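PDB 6SUD: reducing-end xylose-releasing exo-oligoxylanase Rex8A, which hydrolyses linear and branched xylooligosaccharides from their reducing ends, releasing xylose during the breakdown of xylan. Local coordinates for residues A[43-48]-A[353-358]; A[30-35]-A[365-370]; A[259-264]-A[305-310]. The protein carries 1 engineered substitution. One frame throughout, in Å; residues are numbered along the deposited sequence.

Contact 1. Residues A[43-48]-A[353-358]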
loop_
_atom_site.group_PDB
_atom_site.type_symbol
_atom_site.label_atom_id
_atom_site.label_comp_id
_atom_site.label_asym_id
_atom_site.label_seq_id
_atom_site.Cartn_x
_atom_site.Cartn_y
_atom_site.Cartn_z
ATOM N N ASP A 43 -10.572 -9.830 18.891
ATOM C CA ASP A 43 -10.410 -11.188 19.470
ATOM C C ASP A 43 -9.279 -11.936 18.748
ATOM O O ASP A 43 -8.749 -11.419 17.737
ATOM C CB ASP A 43 -11.747 -11.931 19.519
ATOM C CG ASP A 43 -12.261 -12.467 18.191
ATOM O OD1 ASP A 43 -11.457 -12.619 17.249
ATOM O OD2 ASP A 43 -13.472 -12.734 18.114
ATOM N N GLU A 44 -8.964 -13.139 19.236
ATOM C CA GLU A 44 -7.819 -13.969 18.775
ATOM C C GLU A 44 -7.934 -14.355 17.291
ATOM O O GLU A 44 -6.885 -14.734 16.732
ATOM C CB GLU A 44 -7.684 -15.216 19.658
ATOM C CG GLU A 44 -6.898 -14.940 20.928
ATOM C CD GLU A 44 -6.806 -16.059 21.957
ATOM O OE1 GLU A 44 -7.090 -17.226 21.603
ATOM O OE2 GLU A 44 -6.434 -15.756 23.119
ATOM N N HIS A 45 -9.127 -14.277 16.683
ATOM C CA HIS A 45 -9.418 -14.749 15.297
ATOM C C HIS A 45 -9.507 -13.584 14.316
ATOM O O HIS A 45 -9.717 -13.855 13.132
ATOM C CB HIS A 45 -10.743 -15.523 15.243
ATOM C CG HIS A 45 -10.896 -16.509 16.348
ATOM N ND1 HIS A 45 -10.058 -17.597 16.484
ATOM C CD2 HIS A 45 -11.747 -16.547 17.398
ATOM C CE1 HIS A 45 -10.395 -18.274 17.561
ATOM N NE2 HIS A 45 -11.425 -17.647 18.145
ATOM N N THR A 46 -9.360 -12.354 14.798
ATOM C CA THR A 46 -9.644 -11.116 14.033
ATOM C C THR A 46 -8.433 -10.178 14.058
ATOM O O THR A 46 -8.080 -9.662 12.989
ATOM C CB THR A 46 -10.840 -10.359 14.614
ATOM O OG1 THR A 46 -11.958 -11.246 14.744
ATOM C CG2 THR A 46 -11.218 -9.162 13.769
ATOM N N ARG A 47 -7.845 -9.935 15.228
ATOM C CA ARG A 47 -6.785 -8.894 15.360
ATOM C C ARG A 47 -5.555 -9.288 14.551
ATOM O O ARG A 47 -5.301 -10.488 14.378
ATOM C CB ARG A 47 -6.314 -8.667 16.796
ATOM C CG ARG A 47 -5.369 -9.739 17.319
ATOM C CD ARG A 47 -5.249 -9.622 18.815
ATOM N NE ARG A 47 -4.567 -8.391 19.165
ATOM C CZ ARG A 47 -4.626 -7.784 20.342
ATOM N NH1 ARG A 47 -3.955 -6.663 20.531
ATOM N NH2 ARG A 47 -5.362 -8.274 21.323
ATOM N N ILE A 48 -4.801 -8.293 14.100
ATOM C CA ILE A 48 -3.503 -8.527 13.404
ATOM C C ILE A 48 -2.390 -7.743 14.099
ATOM O O ILE A 48 -1.237 -7.909 13.672
ATOM C CB ILE A 48 -3.618 -8.182 11.910
ATOM C CG1 ILE A 48 -3.956 -6.710 11.687
ATOM C CG2 ILE A 48 -4.613 -9.112 11.229
ATOM C CD1 ILE A 48 -3.969 -6.290 10.237
ATOM N N LEU A 353 -14.863 -7.857 8.245
ATOM C CA LEU A 353 -13.435 -8.248 8.310
ATOM C C LEU A 353 -13.327 -9.764 8.152
ATOM O O LEU A 353 -14.204 -10.503 8.660
ATOM C CB LEU A 353 -12.852 -7.814 9.651
ATOM C CG LEU A 353 -12.530 -6.330 9.770
ATOM C CD1 LEU A 353 -12.276 -5.963 11.225
ATOM C CD2 LEU A 353 -11.343 -5.956 8.892
ATOM N N ARG A 354 -12.263 -10.227 7.509
ATOM C CA ARG A 354 -11.967 -11.674 7.462
ATOM C C ARG A 354 -11.498 -12.139 8.845
ATOM O O ARG A 354 -10.866 -11.335 9.563
ATOM C CB ARG A 354 -10.937 -11.969 6.376
ATOM C CG ARG A 354 -10.750 -13.454 6.133
ATOM C CD ARG A 354 -9.989 -13.714 4.859
ATOM N NE ARG A 354 -9.882 -15.144 4.644
ATOM C CZ ARG A 354 -9.170 -15.716 3.681
ATOM N NH1 ARG A 354 -8.484 -14.978 2.823
ATOM N NH2 ARG A 354 -9.146 -17.034 3.584
ATOM N N GLN A 355 -11.790 -13.394 9.195
ATOM C CA GLN A 355 -11.255 -14.059 10.414
ATOM C C GLN A 355 -10.442 -15.302 10.040
ATOM O O GLN A 355 -10.538 -15.762 8.893
ATOM C CB GLN A 355 -12.392 -14.411 11.376
ATOM C CG GLN A 355 -13.204 -13.197 11.800
ATOM C CD GLN A 355 -14.050 -13.453 13.021
ATOM O OE1 GLN A 355 -13.782 -14.354 13.812
ATOM N NE2 GLN A 355 -15.080 -12.641 13.191
ATOM N N GLY A 356 -9.656 -15.798 10.998
ATOM C CA GLY A 356 -8.882 -17.045 10.878
ATOM C C GLY A 356 -7.537 -16.823 10.210
ATOM O O GLY A 356 -7.164 -15.656 10.005
ATOM N N LYS A 357 -6.873 -17.917 9.830
ATOM C CA LYS A 357 -5.403 -17.973 9.598
ATOM C C LYS A 357 -4.979 -17.012 8.475
ATOM O O LYS A 357 -3.871 -16.433 8.583
ATOM C CB LYS A 357 -4.982 -19.421 9.320
ATOM C CG LYS A 357 -3.576 -19.578 8.761
ATOM C CD LYS A 357 -2.982 -20.951 8.933
ATOM C CE LYS A 357 -1.480 -20.956 8.715
ATOM N NZ LYS A 357 -0.755 -20.187 9.759
ATOM N N ARG A 358 -5.804 -16.803 7.449
ATOM C CA ARG A 358 -5.382 -16.084 6.212
ATOM C C ARG A 358 -5.770 -14.600 6.244
ATOM O O ARG A 358 -5.676 -13.941 5.189
ATOM C CB ARG A 358 -6.011 -16.769 4.999
ATOM C CG ARG A 358 -5.610 -18.228 4.848
ATOM C CD ARG A 358 -4.143 -18.371 4.508
ATOM N NE ARG A 358 -3.525 -19.536 5.124
ATOM C CZ ARG A 358 -2.247 -19.880 4.991
ATOM N NH1 ARG A 358 -1.429 -19.154 4.243
ATOM N NH2 ARG A 358 -1.798 -20.975 5.574
#
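Gln-355 lies over the turn formed by His-45 and Thr-46, and these three residues carry most of the contact. Its CG stands opposite the carbonyl carbon (chi1 -58°), and the chain beyond runs extended (chi2 -164°), taking the amide across Thr-46. There the hydroxyl meets the end of the glutamine: Thr-46 OG1 is 3.5 Å from Gln-355 CD. OE1 of the amide comes 3.6 Å from His-45 CB, while the imidazole extends past it, with OE1 obliquely beside the ring. On the buried side, Thr-46 CG2 approaches Leu-353 CD1 at 4.2 Å.

The backbone supplies the bond that joins the two loops. Gly-356 N donates to His-45 O at 2.9 Å, almost straight (161° at the hydrogen) and in the carbonyl plane. The same oxygen receives a CA-H...O contact from Gln-355 CA at 3.1 Å. Gly-356 has positive phi, a conformation that glycine readily adopts. The opposing turn is held from within by Asp-43, whose OD1 accepts from His-45 N, an Asx turn, and from Thr-46 OG1 at 2.9 Å. These two donors reach OD1 from opposite faces of the carboxylate plane.

The contact joins the loop after helix 25-41 to the loop before helix 359-373. Arg-359, at the start of the latter helix, bonds to Arg-47 O and Gly-356 O, and so ties both loops as well. With the Thr-46 hydroxyl already given to Asp-43, the glutamine amide meets it through packing, and the backbone bond from Gly-356 provides the direct polar link between the loops.

Contact 2. Residues A[30-35]-A[365-370]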
loop_
_atom_site.group_PDB
_atom_site.type_symbol
_atom_site.label_atom_id
_atom_site.label_comp_id
_atom_site.label_asym_id
_atom_site.label_seq_id
_atom_site.Cartn_x
_atom_site.Cartn_y
_atom_site.Cartn_z
ATOM N N ALA A 30 -18.574 5.546 13.193
ATOM C CA ALA A 30 -18.633 4.424 14.158
ATOM C C ALA A 30 -18.093 3.140 13.508
ATOM O O ALA A 30 -17.394 2.367 14.203
ATOM C CB ALA A 30 -20.036 4.231 14.675
ATOM N N ARG A 31 -18.412 2.926 12.230
ATOM C CA ARG A 31 -17.980 1.726 11.463
ATOM C C ARG A 31 -16.455 1.772 11.318
ATOM O O ARG A 31 -15.819 0.724 11.501
ATOM C CB ARG A 31 -18.688 1.653 10.106
ATOM C CG ARG A 31 -18.324 0.431 9.275
ATOM C CD ARG A 31 -18.774 -0.888 9.884
ATOM N NE ARG A 31 -18.375 -1.980 8.999
ATOM C CZ ARG A 31 -19.043 -2.356 7.910
ATOM N NH1 ARG A 31 -18.575 -3.347 7.170
ATOM N NH2 ARG A 31 -20.167 -1.739 7.555
ATOM N N LEU A 32 -15.907 2.957 11.036
ATOM C CA LEU A 32 -14.450 3.122 10.838
ATOM C C LEU A 32 -13.767 2.864 12.180
ATOM O O LEU A 32 -12.821 2.061 12.232
ATOM C CB LEU A 32 -14.123 4.523 10.314
ATOM C CG LEU A 32 -12.622 4.766 10.167
ATOM C CD1 LEU A 32 -11.994 3.708 9.271
ATOM C CD2 LEU A 32 -12.314 6.149 9.645
ATOM N N GLU A 33 -14.281 3.477 13.243
ATOM C CA GLU A 33 -13.716 3.299 14.598
ATOM C C GLU A 33 -13.762 1.818 14.980
ATOM O O GLU A 33 -12.783 1.360 15.561
ATOM C CB GLU A 33 -14.442 4.204 15.586
ATOM C CG GLU A 33 -14.389 3.702 17.013
ATOM C CD GLU A 33 -12.993 3.725 17.611
ATOM O OE1 GLU A 33 -12.844 3.366 18.791
ATOM O OE2 GLU A 33 -12.052 4.098 16.894
ATOM N N GLN A 34 -14.859 1.113 14.685
ATOM C CA GLN A 34 -15.000 -0.313 15.070
ATOM C C GLN A 34 -14.064 -1.179 14.227
ATOM O O GLN A 34 -13.571 -2.208 14.751
ATOM C CB GLN A 34 -16.427 -0.840 14.933
ATOM C CG GLN A 34 -16.588 -2.179 15.637
ATOM C CD GLN A 34 -15.941 -2.187 17.004
ATOM O OE1 GLN A 34 -14.987 -2.919 17.252
ATOM N NE2 GLN A 34 -16.430 -1.347 17.904
ATOM N N THR A 35 -13.779 -0.787 12.982
ATOM C CA THR A 35 -12.842 -1.586 12.156
ATOM C C THR A 35 -11.461 -1.497 12.812
ATOM O O THR A 35 -10.802 -2.541 12.999
ATOM C CB THR A 35 -12.812 -1.122 10.698
ATOM O OG1 THR A 35 -14.146 -1.162 10.193
ATOM C CG2 THR A 35 -11.869 -1.966 9.866
ATOM N N LEU A 365 -5.959 -4.523 3.372
ATOM C CA LEU A 365 -6.580 -3.895 2.175
ATOM C C LEU A 365 -7.981 -3.384 2.549
ATOM O O LEU A 365 -8.319 -2.250 2.136
ATOM C CB LEU A 365 -6.659 -4.918 1.036
ATOM C CG LEU A 365 -5.429 -5.038 0.135
ATOM C CD1 LEU A 365 -4.136 -5.042 0.928
ATOM C CD2 LEU A 365 -5.533 -6.273 -0.736
ATOM N N TYR A 366 -8.742 -4.176 3.307
ATOM C CA TYR A 366 -10.075 -3.803 3.863
ATOM C C TYR A 366 -9.969 -2.455 4.583
ATOM O O TYR A 366 -10.734 -1.518 4.261
ATOM C CB TYR A 366 -10.591 -4.883 4.820
ATOM C CG TYR A 366 -11.994 -4.711 5.359
ATOM C CD1 TYR A 366 -12.262 -3.882 6.438
ATOM C CD2 TYR A 366 -13.052 -5.413 4.814
ATOM C CE1 TYR A 366 -13.543 -3.739 6.950
ATOM C CE2 TYR A 366 -14.337 -5.289 5.314
ATOM C CZ TYR A 366 -14.587 -4.453 6.389
ATOM O OH TYR A 366 -15.849 -4.332 6.894
ATOM N N PHE A 367 -9.046 -2.329 5.528
ATOM C CA PHE A 367 -8.950 -1.099 6.353
ATOM C C PHE A 367 -8.647 0.121 5.484
ATOM O O PHE A 367 -9.260 1.192 5.692
ATOM C CB PHE A 367 -7.923 -1.225 7.472
ATOM C CG PHE A 367 -8.023 -0.048 8.401
ATOM C CD1 PHE A 367 -9.006 0.001 9.367
ATOM C CD2 PHE A 367 -7.202 1.048 8.246
ATOM C CE1 PHE A 367 -9.145 1.105 10.192
ATOM C CE2 PHE A 367 -7.319 2.141 9.093
ATOM C CZ PHE A 367 -8.291 2.164 10.062
ATOM N N PHE A 368 -7.724 -0.005 4.531
ATOM C CA PHE A 368 -7.368 1.128 3.645
ATOM C C PHE A 368 -8.589 1.537 2.828
ATOM O O PHE A 368 -8.805 2.754 2.646
ATOM C CB PHE A 368 -6.185 0.804 2.747
ATOM C CG PHE A 368 -4.876 0.690 3.488
ATOM C CD1 PHE A 368 -4.406 1.723 4.290
ATOM C CD2 PHE A 368 -4.084 -0.432 3.327
ATOM C CE1 PHE A 368 -3.185 1.618 4.940
ATOM C CE2 PHE A 368 -2.853 -0.525 3.957
ATOM C CZ PHE A 368 -2.418 0.491 4.777
ATOM N N THR A 369 -9.405 0.572 2.411
ATOM C CA THR A 369 -10.670 0.882 1.693
ATOM C C THR A 369 -11.667 1.567 2.646
ATOM O O THR A 369 -12.373 2.482 2.200
ATOM C CB THR A 369 -11.277 -0.350 1.015
ATOM O OG1 THR A 369 -10.316 -0.828 0.077
ATOM C CG2 THR A 369 -12.564 -0.023 0.290
ATOM N N MET A 370 -11.765 1.133 3.899
ATOM C CA MET A 370 -12.730 1.729 4.865
ATOM C C MET A 370 -12.330 3.188 5.111
ATOM O O MET A 370 -13.215 4.093 5.099
ATOM C CB MET A 370 -12.760 0.933 6.175
ATOM C CG MET A 370 -13.859 1.346 7.145
ATOM S SD MET A 370 -15.531 1.105 6.507
ATOM C CE MET A 370 -15.642 -0.678 6.565
HETATM O O HOH W 1 -15.874 -3.123 9.849
#
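Met-370 reaches from helix 359-373 into the space between Arg-31, Leu-32 and Thr-35 of helix 25-41, and loses more surface to the other helix than any other residue of the pair. From CB, which points at the other helix, CG swings out opposite the backbone N (chi1 -172°) and lies 3.7 Å from Leu-32 CD1; the two side chains lie alongside, pointing opposite ways. Bends at chi2 and chi3 then turn the chain toward Arg-31, whose CG lies 4.0 Å from the sulfur SD. The tip, CE, rests over one face of the guanidinium, 3.6 Å above its plane and offset to the rim.

The segments run nearly antiparallel, at 155°, with axes 10.4 Å apart. One turn on from Arg-31, Thr-35 CG2 presses on the edge of the Phe-367 ring, 3.5 Å from CD1, and also borders the edge of the Tyr-366 ring. Leu-32 CD1 extends the apolar patch to Phe-367.

Polar groups collect along one side. A water accepts from Arg-31 NE, in the guanidinium plane, and donates to Thr-35 OG1 at 2.6 Å and to Tyr-366 OH. The threonine hydroxyl in turn donates to Arg-31 O, one turn back. Arg-31 NH1 lies 2.9 Å from Tyr-366 OH, whose clear partner is Thr-351 O; Arg-31 NH2 bonds to Trp-349 O, and Trp-349 also makes a cation-pi contact with the arginine.

The helices are the first long helix and the last helix of the chain. Leu-32, Phe-367, Met-370 and Thr-35 CG2 make their union apolar at heart, while the arginine at its margin gives NE to the water and NH2 to the Trp-349 carbonyl and lends its flat face to a methionine methyl.

Contact 3. Residues A[259-264]-A[305-310]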
loop_
_atom_site.group_PDB
_atom_site.type_symbol
_atom_site.label_atom_id
_atom_site.label_comp_id
_atom_site.label_asym_id
_atom_site.label_seq_id
_atom_site.Cartn_x
_atom_site.Cartn_y
_atom_site.Cartn_z
ATOM N N PHE A 259 4.496 -15.115 -11.515
ATOM C CA PHE A 259 3.886 -13.843 -11.051
ATOM C C PHE A 259 3.325 -13.093 -12.264
ATOM O O PHE A 259 3.121 -11.888 -12.207
ATOM C CB PHE A 259 4.906 -13.067 -10.209
ATOM C CG PHE A 259 5.207 -13.747 -8.898
ATOM C CD1 PHE A 259 4.414 -13.507 -7.785
ATOM C CD2 PHE A 259 6.262 -14.639 -8.777
ATOM C CE1 PHE A 259 4.657 -14.156 -6.584
ATOM C CE2 PHE A 259 6.517 -15.275 -7.570
ATOM C CZ PHE A 259 5.716 -15.030 -6.478
ATOM N N ARG A 260 3.044 -13.819 -13.343
ATOM C CA ARG A 260 2.587 -13.216 -14.624
ATOM C C ARG A 260 1.105 -12.863 -14.578
ATOM O O ARG A 260 0.642 -12.177 -15.500
ATOM C CB ARG A 260 2.842 -14.194 -15.767
ATOM C CG ARG A 260 4.324 -14.386 -16.048
ATOM C CD ARG A 260 4.565 -15.337 -17.205
ATOM N NE ARG A 260 4.001 -16.637 -16.865
ATOM C CZ ARG A 260 3.927 -17.685 -17.680
ATOM N NH1 ARG A 260 4.375 -17.606 -18.922
ATOM N NH2 ARG A 260 3.381 -18.809 -17.251
ATOM N N HIS A 261 0.387 -13.336 -13.560
ATOM C CA HIS A 261 -1.095 -13.338 -13.546
ATOM C C HIS A 261 -1.641 -12.360 -12.515
ATOM O O HIS A 261 -0.850 -11.793 -11.730
ATOM C CB HIS A 261 -1.601 -14.753 -13.309
ATOM C CG HIS A 261 -0.966 -15.723 -14.237
ATOM N ND1 HIS A 261 -1.142 -15.648 -15.610
ATOM C CD2 HIS A 261 -0.139 -16.766 -14.010
ATOM C CE1 HIS A 261 -0.458 -16.618 -16.188
ATOM N NE2 HIS A 261 0.156 -17.326 -15.227
ATOM N N PHE A 262 -2.968 -12.196 -12.520
ATOM C CA PHE A 262 -3.692 -11.319 -11.572
ATOM C C PHE A 262 -3.989 -12.117 -10.302
ATOM O O PHE A 262 -4.880 -12.989 -10.312
ATOM C CB PHE A 262 -4.950 -10.741 -12.217
ATOM C CG PHE A 262 -5.626 -9.700 -11.364
ATOM C CD1 PHE A 262 -5.133 -8.403 -11.297
ATOM C CD2 PHE A 262 -6.733 -10.020 -10.607
ATOM C CE1 PHE A 262 -5.761 -7.442 -10.511
ATOM C CE2 PHE A 262 -7.344 -9.072 -9.806
ATOM C CZ PHE A 262 -6.861 -7.782 -9.757
ATOM N N TYR A 263 -3.218 -11.827 -9.256
ATOM C CA TYR A 263 -3.258 -12.460 -7.913
ATOM C C TYR A 263 -2.869 -11.392 -6.879
ATOM O O TYR A 263 -2.694 -10.228 -7.244
ATOM C CB TYR A 263 -2.332 -13.676 -7.877
ATOM C CG TYR A 263 -2.732 -14.786 -6.932
ATOM C CD1 TYR A 263 -3.962 -15.416 -7.051
ATOM C CD2 TYR A 263 -1.864 -15.232 -5.946
ATOM C CE1 TYR A 263 -4.326 -16.450 -6.200
ATOM C CE2 TYR A 263 -2.214 -16.265 -5.087
ATOM C CZ TYR A 263 -3.446 -16.875 -5.217
ATOM O OH TYR A 263 -3.772 -17.888 -4.362
ATOM N N SER A 264 -2.690 -11.808 -5.625
ATOM C CA SER A 264 -2.637 -10.981 -4.383
ATOM C C SER A 264 -1.936 -9.620 -4.548
ATOM O O SER A 264 -2.549 -8.622 -4.172
ATOM C CB SER A 264 -1.984 -11.769 -3.295
ATOM O OG SER A 264 -2.634 -13.018 -3.150
ATOM N N TYR A 305 -14.140 -15.549 -6.817
ATOM C CA TYR A 305 -12.899 -14.892 -7.303
ATOM C C TYR A 305 -11.809 -15.957 -7.476
ATOM O O TYR A 305 -11.598 -16.775 -6.568
ATOM C CB TYR A 305 -12.442 -13.817 -6.320
ATOM C CG TYR A 305 -13.195 -12.514 -6.312
ATOM C CD1 TYR A 305 -14.033 -12.128 -7.348
ATOM C CD2 TYR A 305 -13.024 -11.631 -5.260
ATOM C CE1 TYR A 305 -14.682 -10.903 -7.339
ATOM C CE2 TYR A 305 -13.652 -10.398 -5.239
ATOM C CZ TYR A 305 -14.474 -10.027 -6.291
ATOM O OH TYR A 305 -15.101 -8.816 -6.259
ATOM N N ARG A 306 -11.123 -15.946 -8.615
ATOM C CA ARG A 306 -10.038 -16.903 -8.936
ATOM C C ARG A 306 -8.729 -16.134 -9.126
ATOM O O ARG A 306 -8.726 -14.891 -8.995
ATOM C CB ARG A 306 -10.355 -17.657 -10.230
ATOM C CG ARG A 306 -11.779 -18.177 -10.334
ATOM C CD ARG A 306 -12.064 -19.250 -9.319
ATOM N NE ARG A 306 -13.385 -19.818 -9.562
ATOM C CZ ARG A 306 -13.650 -20.816 -10.405
ATOM N NH1 ARG A 306 -12.684 -21.401 -11.100
ATOM N NH2 ARG A 306 -14.898 -21.232 -10.540
ATOM N N ARG A 307 -7.654 -16.853 -9.411
ATOM C CA ARG A 307 -6.495 -16.278 -10.132
ATOM C C ARG A 307 -6.958 -16.061 -11.572
ATOM O O ARG A 307 -7.732 -16.881 -12.057
ATOM C CB ARG A 307 -5.290 -17.218 -10.079
ATOM C CG ARG A 307 -4.027 -16.647 -10.710
ATOM C CD ARG A 307 -2.955 -17.725 -10.829
ATOM N NE ARG A 307 -2.569 -18.283 -9.535
ATOM C CZ ARG A 307 -1.612 -17.810 -8.733
ATOM N NH1 ARG A 307 -0.897 -16.749 -9.070
ATOM N NH2 ARG A 307 -1.368 -18.399 -7.576
ATOM N N TYR A 308 -6.500 -15.006 -12.241
ATOM C CA TYR A 308 -6.891 -14.721 -13.646
ATOM C C TYR A 308 -5.644 -14.395 -14.457
ATOM O O TYR A 308 -4.727 -13.826 -13.904
ATOM C CB TYR A 308 -7.869 -13.546 -13.743
ATOM C CG TYR A 308 -9.168 -13.724 -12.992
ATOM C CD1 TYR A 308 -10.278 -14.306 -13.589
ATOM C CD2 TYR A 308 -9.288 -13.295 -11.681
ATOM C CE1 TYR A 308 -11.462 -14.474 -12.881
ATOM C CE2 TYR A 308 -10.469 -13.443 -10.971
ATOM C CZ TYR A 308 -11.564 -14.023 -11.579
ATOM O OH TYR A 308 -12.709 -14.207 -10.855
ATOM N N THR A 309 -5.632 -14.747 -15.738
ATOM C CA THR A 309 -4.618 -14.198 -16.666
ATOM C C THR A 309 -4.993 -12.726 -16.839
ATOM O O THR A 309 -6.146 -12.384 -16.527
ATOM C CB THR A 309 -4.555 -14.950 -17.997
ATOM O OG1 THR A 309 -5.780 -14.669 -18.681
ATOM C CG2 THR A 309 -4.310 -16.433 -17.824
ATOM N N ILE A 310 -4.106 -11.870 -17.327
ATOM C CA ILE A 310 -4.451 -10.417 -17.388
ATOM C C ILE A 310 -5.496 -10.174 -18.489
ATOM O O ILE A 310 -6.166 -9.123 -18.397
ATOM C CB ILE A 310 -3.224 -9.491 -17.498
ATOM C CG1 ILE A 310 -2.419 -9.736 -18.774
ATOM C CG2 ILE A 310 -2.375 -9.587 -16.235
ATOM C CD1 ILE A 310 -1.326 -8.743 -19.013
HETATM O O HOH W 2 -1.445 -13.152 -17.249
HETATM O O HOH W 3 -6.848 -13.032 -8.226
#
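Arg-307 starts with CG opposite the backbone N (chi1 -176°) and bends only at chi3 (-60°), which lays its guanidinium flat on the ring of Tyr-263. The arrangement flanks a single antiparallel beta bridge, Phe-262 with Tyr-308, between the loop before helix 268-280 and strand 306-308 of this glycoside hydrolase family 8 (alpha/alpha)6 barrel. The two planes are 20° apart, and Arg-307 CZ sits almost on the ring normal, 3.6 Å from the centroid, a cation-pi stack. NH2 is over the ring, nearest Tyr-263 CE2 and CZ, while NH1 lies by Tyr-263 CG and CB. A salt bridge from NE to Glu-317 probably helps fix the rotation of the guanidinium.

Phe-262 and Tyr-308 form a hydrogen-bonded pair. Phe-262 N donates to Tyr-308 O at 2.8 Å, and Tyr-308 N returns the bond to Phe-262 O at 3.2 Å. Past this pair, His-261 CB comes 3.3 Å from Tyr-308 O, and the imidazole leans across Thr-309. A water joins His-261 ND1 and Arg-260 O to Ile-310 N.

Ser-264, next after Tyr-263, lines the xylose pocket, and Asp-265, the inferred proton acceptor, follows it; the bridge lies just before these residues in the chain and probably helps to set their position. Beyond the pair, a second water donates to Phe-262 O at 2.9 Å and to Arg-306 O at 2.8 Å.

Overall arrangement
Along the chain the contacts are nested: contact 2 is outermost, contact 1 lies inside it, and contact 3 is innermost, its segments only 41 residues apart. Contacts 1 and 2 have centres 14 Å apart and touch, Leu-353 CD2 packing on Tyr-366 CD1 at 3.3 Å. Helices 25-41 and 359-373 pair in contact 2 and the loops at their ends meet in contact 1, bringing the chain's first long helix and its last helix side by side. Contact 3 touches neither, its centre 24 Å and 26 Å from theirs, though its nearest atoms come within about 5 Å of contact 2; it lies beside the xylose pocket, with helix 322-331 between it and helix 359-373.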